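Local coordinates for uracil-DNA glycosylase (Nitratifractor salsuginis, PDB 5X3G), which belongs to the uracil-DNA glycosylase superfamily, whose members are built as an alpha/beta fold around a central four-stranded parallel sheet, at residues P68-Q78 with Y200-H210. Residues are numbered along the deposited sequence; the frame is centred on the assembly and turned at random.
Sequences PNEVRYILFGQ and YGPTLILFGAH
Tyr73 and Ile205 lock together on one face of the sheet: methyl CD1 of Ile205 tucks into the angle between the tyrosine's CB and its ring, 3.6 Å from CD1 of Tyr73. CG1 of Ile205, anti to its carbonyl carbon (chi1 -60°), aims that methyl back along the strand, while CG2 meets CG of Leu75. Both methyls of Leu75 abut CE2 of Phe207, CD2 the nearer. On the reverse face CD2 of Leu204 fills the hollow between CB of Ile74 and the edge of the Phe76 ring; CD2 of Leu206 presses against the same ring at CD2. Pro202 sets CB against Val71 CG1 and CG beside Ile74 CD1. Strands 73-77 and 203-207 are the central pair of the four-stranded parallel sheet, flanked by 164-168 and 225-228, and helix 179-196 packs Leu194 over Ile74 and Leu204. Backbone hydrogen bonds Thr203 N to Arg72 O, Ile74 N to Thr203 O and Ile205 N to Ile74 O, each 3.0 Å, stitch the ladder; a fourth, Phe76 N to Ile205 O, is weak at 3.4 Å. Beyond it the strands splay; a water donates to Phe76 O and Ile205 O while accepting from Phe207 N. Here the His210 ring slides under the departing chain, one face beneath Phe76 O, with NE2 3.4 Å from Gln78 CG. At the other end the Tyr200 ring lies against Asn69 CA, Pro68 O over one face.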
loop_
_atom_site.group_PDB
_atom_site.type_symbol
_atom_site.label_atom_id
_atom_site.label_comp_id
_atom_site.label_asym_id
_atom_site.label_seq_id
_atom_site.Cartn_x
_atom_site.Cartn_y
_atom_site.Cartn_z
ATOM N N PRO A 68 -13.126 -5.856 6.666
ATOM C CA PRO A 68 -12.523 -7.106 6.164
ATOM C C PRO A 68 -13.193 -7.696 4.931
ATOM O O PRO A 68 -12.491 -8.218 4.054
ATOM C CB PRO A 68 -12.634 -8.042 7.373
ATOM C CG PRO A 68 -12.575 -7.131 8.544
ATOM C CD PRO A 68 -13.307 -5.884 8.129
ATOM N N ASN A 69 -14.521 -7.624 4.822
ATOM C CA ASN A 69 -15.206 -8.235 3.688
ATOM C C ASN A 69 -15.185 -7.366 2.438
ATOM O O ASN A 69 -15.700 -7.795 1.401
ATOM C CB ASN A 69 -16.654 -8.575 4.054
ATOM C CG ASN A 69 -17.552 -7.354 4.100
ATOM O OD1 ASN A 69 -17.115 -6.259 4.452
ATOM N ND2 ASN A 69 -18.817 -7.536 3.736
ATOM N N GLU A 70 -14.617 -6.163 2.505
ATOM C CA GLU A 70 -14.456 -5.313 1.335
ATOM C C GLU A 70 -13.085 -5.462 0.688
ATOM O O GLU A 70 -12.852 -4.888 -0.380
ATOM C CB GLU A 70 -14.698 -3.848 1.711
ATOM C CG GLU A 70 -15.954 -3.623 2.535
ATOM C CD GLU A 70 -16.089 -2.190 3.006
ATOM O OE1 GLU A 70 -15.109 -1.654 3.563
ATOM O OE2 GLU A 70 -17.172 -1.599 2.815
ATOM N N VAL A 71 -12.181 -6.221 1.303
ATOM C CA VAL A 71 -10.849 -6.436 0.748
ATOM C C VAL A 71 -10.967 -7.401 -0.427
ATOM O O VAL A 71 -11.292 -8.578 -0.249
ATOM C CB VAL A 71 -9.875 -6.966 1.804
ATOM C CG1 VAL A 71 -8.497 -7.196 1.189
ATOM C CG2 VAL A 71 -9.785 -6.001 2.974
ATOM N N ARG A 72 -10.711 -6.903 -1.633
ATOM C CA ARG A 72 -10.634 -7.738 -2.824
ATOM C C ARG A 72 -9.202 -8.028 -3.242
ATOM O O ARG A 72 -8.947 -9.056 -3.879
ATOM C CB ARG A 72 -11.368 -7.066 -3.989
ATOM C CG ARG A 72 -12.748 -6.548 -3.627
ATOM C CD ARG A 72 -13.367 -5.782 -4.782
ATOM N NE ARG A 72 -13.147 -6.441 -6.068
ATOM C CZ ARG A 72 -13.156 -5.812 -7.239
ATOM N NH1 ARG A 72 -13.373 -4.504 -7.288
ATOM N NH2 ARG A 72 -12.950 -6.488 -8.360
ATOM N N TYR A 73 -8.269 -7.143 -2.898
ATOM C CA TYR A 73 -6.863 -7.296 -3.229
ATOM C C TYR A 73 -6.026 -6.877 -2.031
ATOM O O TYR A 73 -6.447 -6.051 -1.217
ATOM C CB TYR A 73 -6.455 -6.444 -4.438
ATOM C CG TYR A 73 -7.165 -6.769 -5.732
ATOM C CD1 TYR A 73 -6.669 -7.734 -6.600
ATOM C CD2 TYR A 73 -8.323 -6.097 -6.094
ATOM C CE1 TYR A 73 -7.313 -8.026 -7.788
ATOM C CE2 TYR A 73 -8.973 -6.380 -7.278
ATOM C CZ TYR A 73 -8.467 -7.343 -8.121
ATOM O OH TYR A 73 -9.116 -7.624 -9.301
ATOM N N ILE A 74 -4.828 -7.445 -1.936
ATOM C CA ILE A 74 -3.823 -7.014 -0.970
ATOM C C ILE A 74 -2.562 -6.698 -1.758
ATOM O O ILE A 74 -1.855 -7.613 -2.197
ATOM C CB ILE A 74 -3.544 -8.070 0.109
ATOM C CG1 ILE A 74 -4.842 -8.484 0.805
ATOM C CG2 ILE A 74 -2.535 -7.542 1.120
ATOM C CD1 ILE A 74 -4.621 -9.408 1.981
ATOM N N LEU A 75 -2.285 -5.413 -1.946
ATOM C CA LEU A 75 -1.111 -4.955 -2.676
ATOM C C LEU A 75 0.021 -4.721 -1.686
ATOM O O LEU A 75 -0.121 -3.916 -0.758
ATOM C CB LEU A 75 -1.438 -3.678 -3.453
ATOM C CG LEU A 75 -0.456 -3.178 -4.517
ATOM C CD1 LEU A 75 -1.205 -2.275 -5.469
ATOM C CD2 LEU A 75 0.715 -2.423 -3.904
ATOM N N PHE A 76 1.143 -5.402 -1.892
ATOM C CA PHE A 76 2.218 -5.404 -0.910
ATOM C C PHE A 76 3.272 -4.342 -1.194
ATOM O O PHE A 76 3.560 -4.001 -2.344
ATOM C CB PHE A 76 2.896 -6.773 -0.846
ATOM C CG PHE A 76 2.137 -7.796 -0.048
ATOM C CD1 PHE A 76 2.283 -7.869 1.328
ATOM C CD2 PHE A 76 1.291 -8.698 -0.674
ATOM C CE1 PHE A 76 1.593 -8.815 2.067
ATOM C CE2 PHE A 76 0.597 -9.648 0.059
ATOM C CZ PHE A 76 0.749 -9.705 1.433
ATOM N N GLY A 77 3.837 -3.811 -0.104
ATOM C CA GLY A 77 5.114 -3.139 -0.145
ATOM C C GLY A 77 6.035 -3.750 0.897
ATOM O O GLY A 77 5.638 -4.632 1.660
ATOM N N GLN A 78 7.278 -3.273 0.913
ATOM C CA GLN A 78 8.251 -3.776 1.877
ATOM C C GLN A 78 8.024 -3.178 3.259
ATOM O O GLN A 78 7.615 -3.876 4.191
ATOM C CB GLN A 78 9.678 -3.487 1.406
ATOM C CG GLN A 78 10.217 -4.505 0.423
ATOM C CD GLN A 78 10.564 -5.818 1.098
ATOM O OE1 GLN A 78 9.718 -6.702 1.240
ATOM N NE2 GLN A 78 11.814 -5.947 1.527
ATOM N N TYR A 200 -12.079 -15.034 2.962
ATOM C CA TYR A 200 -12.450 -13.981 2.023
ATOM C C TYR A 200 -11.794 -14.180 0.662
ATOM O O TYR A 200 -12.354 -13.772 -0.361
ATOM C CB TYR A 200 -12.077 -12.618 2.603
ATOM C CG TYR A 200 -12.726 -12.317 3.937
ATOM C CD1 TYR A 200 -13.945 -11.657 4.005
ATOM C CD2 TYR A 200 -12.122 -12.701 5.128
ATOM C CE1 TYR A 200 -14.543 -11.381 5.221
ATOM C CE2 TYR A 200 -12.713 -12.430 6.350
ATOM C CZ TYR A 200 -13.924 -11.770 6.389
ATOM O OH TYR A 200 -14.516 -11.497 7.601
ATOM N N GLY A 201 -10.617 -14.799 0.634
ATOM C CA GLY A 201 -9.896 -15.070 -0.588
ATOM C C GLY A 201 -9.562 -13.868 -1.459
ATOM O O GLY A 201 -9.797 -13.889 -2.672
ATOM N N PRO A 202 -8.985 -12.811 -0.886
ATOM C CA PRO A 202 -8.528 -11.700 -1.726
ATOM C C PRO A 202 -7.279 -12.095 -2.497
ATOM O O PRO A 202 -6.529 -12.991 -2.106
ATOM C CB PRO A 202 -8.235 -10.587 -0.718
ATOM C CG PRO A 202 -7.829 -11.313 0.502
ATOM C CD PRO A 202 -8.652 -12.578 0.532
ATOM N N THR A 203 -7.062 -11.411 -3.615
ATOM C CA THR A 203 -5.940 -11.714 -4.493
ATOM C C THR A 203 -4.724 -10.879 -4.107
ATOM O O THR A 203 -4.820 -9.658 -3.957
ATOM C CB THR A 203 -6.323 -11.458 -5.950
ATOM O OG1 THR A 203 -7.316 -12.408 -6.354
ATOM C CG2 THR A 203 -5.110 -11.597 -6.849
ATOM N N LEU A 204 -3.582 -11.543 -3.947
ATOM C CA LEU A 204 -2.341 -10.850 -3.631
ATOM C C LEU A 204 -1.746 -10.247 -4.898
ATOM O O LEU A 204 -1.536 -10.951 -5.889
ATOM C CB LEU A 204 -1.337 -11.810 -2.989
ATOM C CG LEU A 204 -1.797 -12.665 -1.808
ATOM C CD1 LEU A 204 -0.626 -13.479 -1.262
ATOM C CD2 LEU A 204 -2.433 -11.814 -0.713
ATOM N N ILE A 205 -1.476 -8.945 -4.866
ATOM C CA ILE A 205 -0.790 -8.259 -5.955
ATOM C C ILE A 205 0.673 -8.121 -5.561
ATOM O O ILE A 205 1.002 -7.429 -4.589
ATOM C CB ILE A 205 -1.420 -6.891 -6.251
ATOM C CG1 ILE A 205 -2.885 -7.059 -6.652
ATOM C CG2 ILE A 205 -0.629 -6.164 -7.335
ATOM C CD1 ILE A 205 -3.651 -5.760 -6.669
ATOM N N LEU A 206 1.551 -8.777 -6.312
ATOM C CA LEU A 206 2.945 -8.951 -5.916
ATOM C C LEU A 206 3.844 -8.254 -6.933
ATOM O O LEU A 206 4.093 -8.782 -8.020
ATOM C CB LEU A 206 3.273 -10.434 -5.791
ATOM C CG LEU A 206 2.316 -11.202 -4.873
ATOM C CD1 LEU A 206 2.466 -12.705 -5.061
ATOM C CD2 LEU A 206 2.536 -10.811 -3.413
ATOM N N PHE A 207 4.337 -7.072 -6.570
ATOM C CA PHE A 207 5.233 -6.302 -7.426
ATOM C C PHE A 207 6.652 -6.843 -7.296
ATOM O O PHE A 207 7.260 -6.753 -6.225
ATOM C CB PHE A 207 5.194 -4.823 -7.052
ATOM C CG PHE A 207 4.013 -4.083 -7.607
ATOM C CD1 PHE A 207 3.413 -4.487 -8.787
ATOM C CD2 PHE A 207 3.506 -2.975 -6.948
ATOM C CE1 PHE A 207 2.328 -3.800 -9.297
ATOM C CE2 PHE A 207 2.422 -2.284 -7.453
ATOM C CZ PHE A 207 1.831 -2.697 -8.629
ATOM N N GLY A 208 7.177 -7.401 -8.385
ATOM C CA GLY A 208 8.587 -7.761 -8.434
ATOM C C GLY A 208 8.996 -8.737 -7.346
ATOM O O GLY A 208 8.373 -9.788 -7.148
ATOM N N ALA A 209 10.057 -8.371 -6.617
ATOM C CA ALA A 209 10.641 -9.261 -5.615
ATOM C C ALA A 209 9.624 -9.705 -4.573
ATOM O O ALA A 209 9.765 -10.792 -3.994
ATOM C CB ALA A 209 11.826 -8.573 -4.935
ATOM N N HIS A 210 8.592 -8.887 -4.329
ATOM C CA HIS A 210 7.551 -9.240 -3.368
ATOM C C HIS A 210 6.965 -10.618 -3.643
ATOM O O HIS A 210 6.525 -11.302 -2.711
ATOM C CB HIS A 210 6.437 -8.192 -3.389
ATOM C CG HIS A 210 6.808 -6.899 -2.730
ATOM N ND1 HIS A 210 6.777 -5.691 -3.393
ATOM C CD2 HIS A 210 7.216 -6.625 -1.469
ATOM C CE1 HIS A 210 7.151 -4.728 -2.570
ATOM N NE2 HIS A 210 7.424 -5.269 -1.396
HETATM O O HOH W 1 -12.180 -11.306 -1.927
HETATM O O HOH W 2 3.504 -6.129 -4.193
#